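Local coordinates for arsenate Reductase (Corynebacterium glutamicum, PDB 3T38), which reduces arsenate to arsenite in a thioredoxin-dependent manner, using a low-molecular-weight tyrosine phosphatase fold, as part of the bacterium's resistance to arsenic, at residues Asn12-Ile17 with Tyr37-Tyr42; Leu45-Lys50 with Pro143-Asp148. All blocks are in the same frame, centred on the assembly; numbering follows the deposited sequence.

Interaction 1 of 2, residues Asn12-Ile17 with Tyr37-Tyr42. With D1D ((4S,5S)-1,2-dithiane-4,5-diol), chain C.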
ATOM      1  N   ASN A  12     -15.829  11.763   5.401  1.00 39.98           N
ATOM      2  CA  ASN A  12     -16.976  12.226   4.679  1.00 40.09           C
ATOM      3  C   ASN A  12     -16.610  12.762   3.305  1.00 38.73           C
ATOM      4  O   ASN A  12     -17.312  12.508   2.325  1.00 39.03           O
ATOM      5  CB  ASN A  12     -17.760  13.254   5.523  1.00 42.64           C
ATOM      6  CG  ASN A  12     -18.446  12.608   6.727  1.00 45.78           C
ATOM      7  OD1 ASN A  12     -18.801  11.418   6.703  1.00 44.75           O
ATOM      8  ND2 ASN A  12     -18.618  13.387   7.799  1.00 51.71           N
ATOM      9  N   ILE A  13     -15.497  13.472   3.221  1.00 38.44           N
ATOM     10  CA  ILE A  13     -15.005  13.951   1.935  1.00 37.77           C
ATOM     11  C   ILE A  13     -14.728  12.779   1.014  1.00 35.01           C
ATOM     12  O   ILE A  13     -15.222  12.780  -0.103  1.00 34.63           O
ATOM     13  CB  ILE A  13     -13.764  14.816   2.085  1.00 39.09           C
ATOM     14  CG1 ILE A  13     -14.103  16.020   2.974  1.00 43.89           C
ATOM     15  CG2 ILE A  13     -13.201  15.207   0.717  1.00 39.28           C
ATOM     16  CD1 ILE A  13     -14.496  15.566   4.462  1.00 45.35           C
ATOM     17  N   LEU A  14     -13.948  11.806   1.513  1.00 33.45           N
ATOM     18  CA  LEU A  14     -13.629  10.543   0.817  1.00 30.92           C
ATOM     19  C   LEU A  14     -14.923   9.828   0.359  1.00 30.92           C
ATOM     20  O   LEU A  14     -15.002   9.304  -0.752  1.00 30.58           O
ATOM     21  CB  LEU A  14     -12.698   9.631   1.678  1.00 28.93           C
ATOM     22  CG  LEU A  14     -11.300  10.182   2.088  1.00 29.62           C
ATOM     23  CD1 LEU A  14     -10.537   9.281   3.104  1.00 28.61           C
ATOM     24  CD2 LEU A  14     -10.365  10.439   0.860  1.00 23.89           C
ATOM     25  N   ASN A  15     -15.946   9.808   1.203  1.00 31.99           N
ATOM     26  CA  ASN A  15     -17.214   9.228   0.777  1.00 32.09           C
ATOM     27  C   ASN A  15     -17.767   9.932  -0.470  1.00 33.22           C
ATOM     28  O   ASN A  15     -18.263   9.256  -1.379  1.00 33.20           O
ATOM     29  CB  ASN A  15     -18.279   9.292   1.883  1.00 33.35           C
ATOM     30  CG  ASN A  15     -18.058   8.304   2.974  1.00 32.17           C
ATOM     31  OD1 ASN A  15     -17.498   7.219   2.754  1.00 34.65           O
ATOM     32  ND2 ASN A  15     -18.513   8.649   4.170  1.00 28.90           N
ATOM     33  N   ARG A  16     -17.657  11.269  -0.509  1.00 34.15           N
ATOM     34  CA  ARG A  16     -18.169  12.052  -1.643  1.00 37.28           C
ATOM     35  C   ARG A  16     -17.450  11.745  -2.962  1.00 35.92           C
ATOM     36  O   ARG A  16     -18.098  11.511  -3.974  1.00 36.56           O
ATOM     37  CB  ARG A  16     -18.234  13.551  -1.356  1.00 38.52           C
ATOM     38  CG  ARG A  16     -18.852  14.365  -2.505  1.00 45.49           C
ATOM     39  CD  ARG A  16     -18.553  15.889  -2.420  1.00 52.95           C
ATOM     40  NE  ARG A  16     -17.137  16.138  -2.128  1.00 54.27           N
ATOM     41  CZ  ARG A  16     -16.163  16.017  -3.023  1.00 56.61           C
ATOM     42  NH1 ARG A  16     -16.455  15.682  -4.280  1.00 58.85           N
ATOM     43  NH2 ARG A  16     -14.895  16.253  -2.681  1.00 56.32           N
ATOM     44  N   ILE A  17     -16.124  11.685  -2.897  1.00 35.27           N
ATOM     45  CA  ILE A  17     -15.238  11.253  -3.988  1.00 34.56           C
ATOM     46  C   ILE A  17     -15.500   9.815  -4.494  1.00 33.86           C
ATOM     47  O   ILE A  17     -15.530   9.569  -5.708  1.00 35.46           O
ATOM     48  CB  ILE A  17     -13.727  11.441  -3.569  1.00 34.94           C
ATOM     49  CG1 ILE A  17     -13.401  12.920  -3.308  1.00 35.46           C
ATOM     50  CG2 ILE A  17     -12.772  10.924  -4.646  1.00 33.74           C
ATOM     51  CD1 ILE A  17     -12.196  13.089  -2.400  1.00 37.23           C
ATOM     52  N   TYR A  37     -10.683   1.688  -3.849  1.00 27.75           N
ATOM     53  CA  TYR A  37      -9.643   2.447  -4.505  1.00 26.38           C
ATOM     54  C   TYR A  37      -9.370   3.739  -3.820  1.00 26.42           C
ATOM     55  O   TYR A  37      -8.209   4.089  -3.505  1.00 25.58           O
ATOM     56  CB  TYR A  37      -9.913   2.667  -5.986  1.00 27.28           C
ATOM     57  CG  TYR A  37      -9.053   1.745  -6.781  1.00 24.79           C
ATOM     58  CD1 TYR A  37      -7.814   2.170  -7.292  1.00 28.52           C
ATOM     59  CD2 TYR A  37      -9.455   0.447  -7.041  1.00 28.15           C
ATOM     60  CE1 TYR A  37      -6.989   1.279  -8.035  1.00 28.12           C
ATOM     61  CE2 TYR A  37      -8.636  -0.438  -7.796  1.00 28.72           C
ATOM     62  CZ  TYR A  37      -7.432  -0.015  -8.276  1.00 26.21           C
ATOM     63  OH  TYR A  37      -6.647  -0.923  -8.987  1.00 31.70           O
ATOM     64  N   ILE A  38     -10.424   4.455  -3.529  1.00 27.12           N
ATOM     65  CA  ILE A  38     -10.194   5.728  -2.876  1.00 26.98           C
ATOM     66  C   ILE A  38      -9.759   5.655  -1.398  1.00 25.24           C
ATOM     67  O   ILE A  38      -8.861   6.393  -0.987  1.00 24.42           O
ATOM     68  CB  ILE A  38     -11.345   6.642  -3.125  1.00 27.83           C
ATOM     69  CG1 ILE A  38     -11.234   7.871  -2.268  1.00 29.99           C
ATOM     70  CG2 ILE A  38     -12.640   5.910  -2.892  1.00 34.35           C
ATOM     71  CD1 ILE A  38     -12.486   8.128  -1.551  1.00 39.57           C
ATOM     72  N   PHE A  39     -10.405   4.815  -0.598  1.00 25.71           N
ATOM     73  CA  PHE A  39     -10.050   4.769   0.816  1.00 25.65           C
ATOM     74  C   PHE A  39      -8.688   4.090   1.032  1.00 24.42           C
ATOM     75  O   PHE A  39      -7.930   4.528   1.916  1.00 25.33           O
ATOM     76  CB  PHE A  39     -11.095   4.086   1.667  1.00 25.91           C
ATOM     77  CG  PHE A  39     -12.344   4.932   1.891  1.00 27.76           C
ATOM     78  CD1 PHE A  39     -13.443   4.813   1.026  1.00 23.59           C
ATOM     79  CD2 PHE A  39     -12.428   5.803   2.972  1.00 24.18           C
ATOM     80  CE1 PHE A  39     -14.596   5.567   1.197  1.00 25.24           C
ATOM     81  CE2 PHE A  39     -13.604   6.572   3.172  1.00 31.71           C
ATOM     82  CZ  PHE A  39     -14.687   6.464   2.275  1.00 26.91           C
ATOM     83  N   GLU A  40      -8.385   3.048   0.241  1.00 23.22           N
ATOM     84  CA  GLU A  40      -7.112   2.376   0.349  1.00 22.46           C
ATOM     85  C   GLU A  40      -6.007   3.288  -0.124  1.00 23.09           C
ATOM     86  O   GLU A  40      -4.914   3.324   0.460  1.00 23.07           O
ATOM     87  CB  GLU A  40      -7.096   1.026  -0.383  1.00 22.72           C
ATOM     88  CG  GLU A  40      -8.087   0.027   0.218  1.00 25.06           C
ATOM     89  CD  GLU A  40      -7.794  -0.332   1.711  1.00 29.11           C
ATOM     90  OE1 GLU A  40      -6.734   0.033   2.260  1.00 29.36           O
ATOM     91  OE2 GLU A  40      -8.636  -1.006   2.341  1.00 30.70           O
ATOM     92  N   SER A  41      -6.265   4.043  -1.194  1.00 22.89           N
ATOM     93  CA  SER A  41      -5.259   5.000  -1.620  1.00 22.66           C
ATOM     94  C   SER A  41      -4.914   6.077  -0.586  1.00 22.06           C
ATOM     95  O   SER A  41      -3.730   6.418  -0.404  1.00 20.80           O
ATOM     96  CB  SER A  41      -5.677   5.670  -2.916  1.00 22.39           C
ATOM     97  OG  SER A  41      -5.465   4.762  -3.957  1.00 25.27           O
ATOM     98  N   TYR A  42      -5.960   6.621   0.041  1.00 21.94           N
ATOM     99  CA  TYR A  42      -5.850   7.561   1.148  1.00 22.45           C
ATOM    100  C   TYR A  42      -4.984   7.026   2.289  1.00 22.37           C
ATOM    101  O   TYR A  42      -4.086   7.691   2.762  1.00 22.44           O
ATOM    102  CB  TYR A  42      -7.222   7.821   1.686  1.00 23.60           C
ATOM    103  CG  TYR A  42      -7.218   8.805   2.856  1.00 24.78           C
ATOM    104  CD1 TYR A  42      -7.407   8.357   4.163  1.00 24.45           C
ATOM    105  CD2 TYR A  42      -7.064  10.161   2.628  1.00 26.18           C
ATOM    106  CE1 TYR A  42      -7.420   9.240   5.218  1.00 30.29           C
ATOM    107  CE2 TYR A  42      -7.058  11.063   3.662  1.00 29.33           C
ATOM    108  CZ  TYR A  42      -7.231  10.599   4.965  1.00 32.22           C
ATOM    109  OH  TYR A  42      -7.224  11.495   5.997  1.00 32.15           O
TER
HETATM  110  S1  D1D C3236      -6.279  -2.794  -2.080  1.00 47.27           S
HETATM  111  C1  D1D C3236      -7.834  -3.706  -2.354  1.00 35.66           C
HETATM  112  C2  D1D C3236      -8.200  -3.573  -3.787  1.00 33.04           C
HETATM  113  O2  D1D C3236      -9.474  -4.058  -3.930  1.00 31.80           O
HETATM  114  C3  D1D C3236      -8.447  -2.112  -4.078  1.00 39.32           C
HETATM  115  O3  D1D C3236      -9.453  -2.164  -4.975  1.00 33.13           O
HETATM  116  C4  D1D C3236      -7.338  -1.323  -4.720  1.00 42.42           C
HETATM  117  S4  D1D C3236      -6.113  -0.942  -3.426  1.00 53.29           S
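L14 and F39 mark the nearest backbone approach, 6.8 Å between their CA atoms, where the helical segments 12-17 and 37-42 run roughly antiparallel at 139° with axes 9.7 Å apart. L14 carries most of the packing, touching I38, F39 and Y42. Its CG stands anti to the carbonyl carbon, which sends the branched end outward to Y42, and CD1 sits over one face of that ring, 3.4 Å from the Y42 centroid and 16° off the normal, a CH-pi contact. Lower on the same side chain, CB of L14 lies 3.5 Å from CE2 of F39, while CD2 of L14 comes 4.1 Å from CG1 of I38. I17, a turn further on, presents its beta-branched flank to I38, CG2 of I17 to CG1 of I38 at 4.2 Å; the position of CD1 of I38 is doubtful. On the margin, the amide of N15 is turned 58° from the F39 ring and brings OD1 to the ring edge near CZ, where the weakly positive C-H rim suits an oxygen. The phenol of Y42 is oriented at its far end by a hydrogen bond to H10, while F39 makes a cation-pi contact with R152 of the second subunit. The opposite flank of segment 37-42 serves the ligand: Y37 offers a ring face to C4 of the dithiane diol, CD2 of Y37 lies 3.3 Å from its O3, and CB of E40 approaches its S4 at 3.8 Å. This is roughly antiparallel packing of two helices in the N-terminal helical domain, one of which also lines the dithiane-diol pocket.

Interaction 2 of 2, residues Leu45-Lys50 with Pro143-Asp148; sequences LARTAK and PKPLTD
L45 reaches segment 143-148 with one methyl: CD2 lies 3.7 Å from O of P143, 4.1 Å from both CA and CB of K144, and 4.2 Å from CD of P145. The torsions put it there, with CG folded beside its own backbone N (chi1 -68°) and the chain extended beyond, and an apolar methyl meets a chain restricted by two prolines. K144 is held within its own domain by G116, F142 and S114, its backbone bonded to G116 and its NZ bonded to O of F142 and O of S114, which carries the amino group away from L45. R47 follows at the far flank, its NH2 a loose 4.5 Å from CG of P145. The guanidinium is really held elsewhere, NH1 donating to O of L146 in the second subunit, and the two R47 NH2 groups of the dimer come close, a pairing that would probably be unfavourable by itself. Here the C-terminal end of helix 31-49, in the N-terminal helical domain, meets the loop before helix 148-153 of the domain with the low-molecular-weight phosphatase fold, so the contact is an interdomain one. At the helix end O of L45 accepts from N of T48 and, at 2.8 Å, from N of A49, before K50 leaves the helix with positive phi (77°).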
ATOM      1  N   LEU A  45      -1.322   6.589   1.326  1.00 22.32           N
ATOM      2  CA  LEU A  45      -0.534   7.829   1.381  1.00 22.29           C
ATOM      3  C   LEU A  45      -0.361   8.295   2.794  1.00 23.24           C
ATOM      4  O   LEU A  45       0.708   8.858   3.162  1.00 24.18           O
ATOM      5  CB  LEU A  45      -1.161   8.900   0.489  1.00 22.44           C
ATOM      6  CG  LEU A  45      -1.057   8.557  -1.029  1.00 24.37           C
ATOM      7  CD1 LEU A  45      -1.839   9.614  -1.815  1.00 29.81           C
ATOM      8  CD2 LEU A  45       0.377   8.532  -1.486  1.00 24.24           C
ATOM      9  N   ALA A  46      -1.405   8.072   3.622  1.00 23.14           N
ATOM     10  CA  ALA A  46      -1.346   8.546   4.998  1.00 23.41           C
ATOM     11  C   ALA A  46      -0.197   7.902   5.747  1.00 23.57           C
ATOM     12  O   ALA A  46       0.376   8.503   6.650  1.00 25.51           O
ATOM     13  CB  ALA A  46      -2.637   8.270   5.706  1.00 24.88           C
ATOM     14  N   ARG A  47       0.138   6.666   5.380  1.00 23.93           N
ATOM     15  CA  ARG A  47       1.198   5.910   6.092  1.00 25.37           C
ATOM     16  C   ARG A  47       2.540   6.613   6.057  1.00 26.31           C
ATOM     17  O   ARG A  47       3.270   6.611   7.065  1.00 27.79           O
ATOM     18  CB  ARG A  47       1.307   4.500   5.522  1.00 23.79           C
ATOM     19  CG  ARG A  47       0.194   3.562   6.023  1.00 24.47           C
ATOM     20  CD  ARG A  47       0.483   2.072   5.655  1.00 23.16           C
ATOM     21  NE  ARG A  47       1.020   2.008   4.302  1.00 22.88           N
ATOM     22  CZ  ARG A  47       0.397   1.496   3.244  1.00 23.92           C
ATOM     23  NH1 ARG A  47      -0.869   0.986   3.304  1.00 21.52           N
ATOM     24  NH2 ARG A  47       1.050   1.514   2.095  1.00 21.40           N
ATOM     25  N   THR A  48       2.837   7.251   4.923  1.00 26.03           N
ATOM     26  CA  THR A  48       4.175   7.831   4.700  1.00 28.77           C
ATOM     27  C   THR A  48       4.145   9.339   4.796  1.00 32.01           C
ATOM     28  O   THR A  48       5.129   9.943   5.186  1.00 34.28           O
ATOM     29  CB  THR A  48       4.776   7.426   3.318  1.00 27.31           C
ATOM     30  OG1 THR A  48       3.766   7.555   2.307  1.00 21.03           O
ATOM     31  CG2 THR A  48       5.215   5.930   3.374  1.00 25.11           C
ATOM     32  N   ALA A  49       3.009   9.929   4.440  1.00 33.57           N
ATOM     33  CA  ALA A  49       2.888  11.385   4.324  1.00 36.75           C
ATOM     34  C   ALA A  49       2.295  11.956   5.575  1.00 38.74           C
ATOM     35  O   ALA A  49       2.539  13.093   5.864  1.00 42.41           O
ATOM     36  CB  ALA A  49       2.024  11.790   3.065  1.00 36.26           C
ATOM     37  N   LYS A  50       1.571  11.145   6.338  1.00 40.34           N
ATOM     38  CA  LYS A  50       0.772  11.568   7.520  1.00 43.71           C
ATOM     39  C   LYS A  50      -0.547  12.244   7.077  1.00 43.63           C
ATOM     40  O   LYS A  50      -0.663  12.678   5.916  1.00 44.57           O
ATOM     41  CB  LYS A  50       1.579  12.458   8.517  1.00 46.37           C
ATOM     42  CG  LYS A  50       1.526  14.014   8.231  1.00 50.14           C
ATOM     43  CD  LYS A  50       2.486  14.880   9.105  1.00 54.67           C
ATOM     44  CE  LYS A  50       1.710  15.699  10.190  1.00 59.28           C
ATOM     45  NZ  LYS A  50       0.930  14.924  11.244  1.00 55.77           N
ATOM     46  N   PRO A 143       5.339  11.521  -3.639  1.00 25.95           N
ATOM     47  CA  PRO A 143       5.803  10.110  -3.546  1.00 24.37           C
ATOM     48  C   PRO A 143       4.644   9.205  -3.269  1.00 22.82           C
ATOM     49  O   PRO A 143       3.721   9.605  -2.558  1.00 23.95           O
ATOM     50  CB  PRO A 143       6.732  10.118  -2.324  1.00 24.92           C
ATOM     51  CG  PRO A 143       7.006  11.631  -2.055  1.00 26.10           C
ATOM     52  CD  PRO A 143       5.743  12.315  -2.479  1.00 26.43           C
ATOM     53  N   LYS A 144       4.671   7.989  -3.799  1.00 21.29           N
ATOM     54  CA  LYS A 144       3.494   7.089  -3.650  1.00 19.14           C
ATOM     55  C   LYS A 144       4.031   5.682  -3.707  1.00 18.54           C
ATOM     56  O   LYS A 144       5.018   5.451  -4.405  1.00 16.36           O
ATOM     57  CB  LYS A 144       2.486   7.322  -4.759  1.00 18.37           C
ATOM     58  CG  LYS A 144       2.980   7.064  -6.235  1.00 19.52           C
ATOM     59  CD  LYS A 144       2.118   7.857  -7.307  1.00 23.41           C
ATOM     60  CE  LYS A 144       2.674   9.315  -7.545  1.00 22.54           C
ATOM     61  NZ  LYS A 144       4.159   9.197  -7.854  1.00 18.61           N
ATOM     62  N   PRO A 145       3.361   4.729  -3.035  1.00 18.43           N
ATOM     63  CA  PRO A 145       3.896   3.367  -3.152  1.00 18.35           C
ATOM     64  C   PRO A 145       3.596   2.698  -4.469  1.00 20.52           C
ATOM     65  O   PRO A 145       2.523   2.908  -5.086  1.00 21.13           O
ATOM     66  CB  PRO A 145       3.147   2.588  -2.063  1.00 17.69           C
ATOM     67  CG  PRO A 145       1.727   3.256  -1.997  1.00 18.03           C
ATOM     68  CD  PRO A 145       2.003   4.770  -2.422  1.00 19.46           C
ATOM     69  N   LEU A 146       4.502   1.803  -4.855  1.00 21.08           N
ATOM     70  CA  LEU A 146       4.235   0.866  -5.939  1.00 22.04           C
ATOM     71  C   LEU A 146       2.940   0.082  -5.748  1.00 22.72           C
ATOM     72  O   LEU A 146       2.683  -0.456  -4.686  1.00 23.42           O
ATOM     73  CB  LEU A 146       5.392  -0.124  -6.035  1.00 22.31           C
ATOM     74  CG  LEU A 146       5.373  -1.020  -7.260  1.00 25.07           C
ATOM     75  CD1 LEU A 146       5.347  -0.144  -8.608  1.00 18.88           C
ATOM     76  CD2 LEU A 146       6.645  -1.914  -7.067  1.00 25.52           C
ATOM     77  N   THR A 147       2.147  -0.011  -6.783  1.00 22.79           N
ATOM     78  CA  THR A 147       0.899  -0.797  -6.712  1.00 21.99           C
ATOM     79  C   THR A 147       0.841  -1.646  -7.995  1.00 23.81           C
ATOM     80  O   THR A 147       1.524  -1.382  -8.969  1.00 23.99           O
ATOM     81  CB  THR A 147      -0.338   0.094  -6.633  1.00 22.98           C
ATOM     82  OG1 THR A 147      -0.343   0.982  -7.757  1.00 22.57           O
ATOM     83  CG2 THR A 147      -0.421   0.923  -5.269  1.00 15.12           C
ATOM     84  N   ASP A 148       0.072  -2.705  -7.954  1.00 25.40           N
ATOM     85  CA  ASP A 148       0.069  -3.693  -9.014  1.00 27.18           C
ATOM     86  C   ASP A 148      -0.623  -3.145 -10.242  1.00 26.62           C
ATOM     87  O   ASP A 148      -0.173  -3.403 -11.340  1.00 26.98           O
ATOM     88  CB  ASP A 148      -0.711  -4.953  -8.546  1.00 29.10           C
ATOM     89  CG  ASP A 148      -0.555  -6.126  -9.498  1.00 30.79           C
ATOM     90  OD1 ASP A 148       0.582  -6.655  -9.588  1.00 29.18           O
ATOM     91  OD2 ASP A 148      -1.568  -6.522 -10.096  1.00 26.61           O
TER

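Overall arrangement
Helix 31-49 carries both contacts in turn: its middle packs on helix 10-24 in interaction 1, and its C-terminal end meets the loop residues 143-148 in interaction 2. The centres are 14 Å apart, interaction 1 more peripheral at about 19 Å from the centre of the chain and interaction 2 at about 11 Å, yet both are largely buried. Interaction 1 buries 320 Å² through packed aliphatic and aromatic side chains within one helical domain; interaction 2 buries 142 Å², a slimmer apolar touch between domains. Both reach the second subunit, where polar groups of E40 and R47 find partners, and interaction 1 alone supplies residues to the ligand pocket.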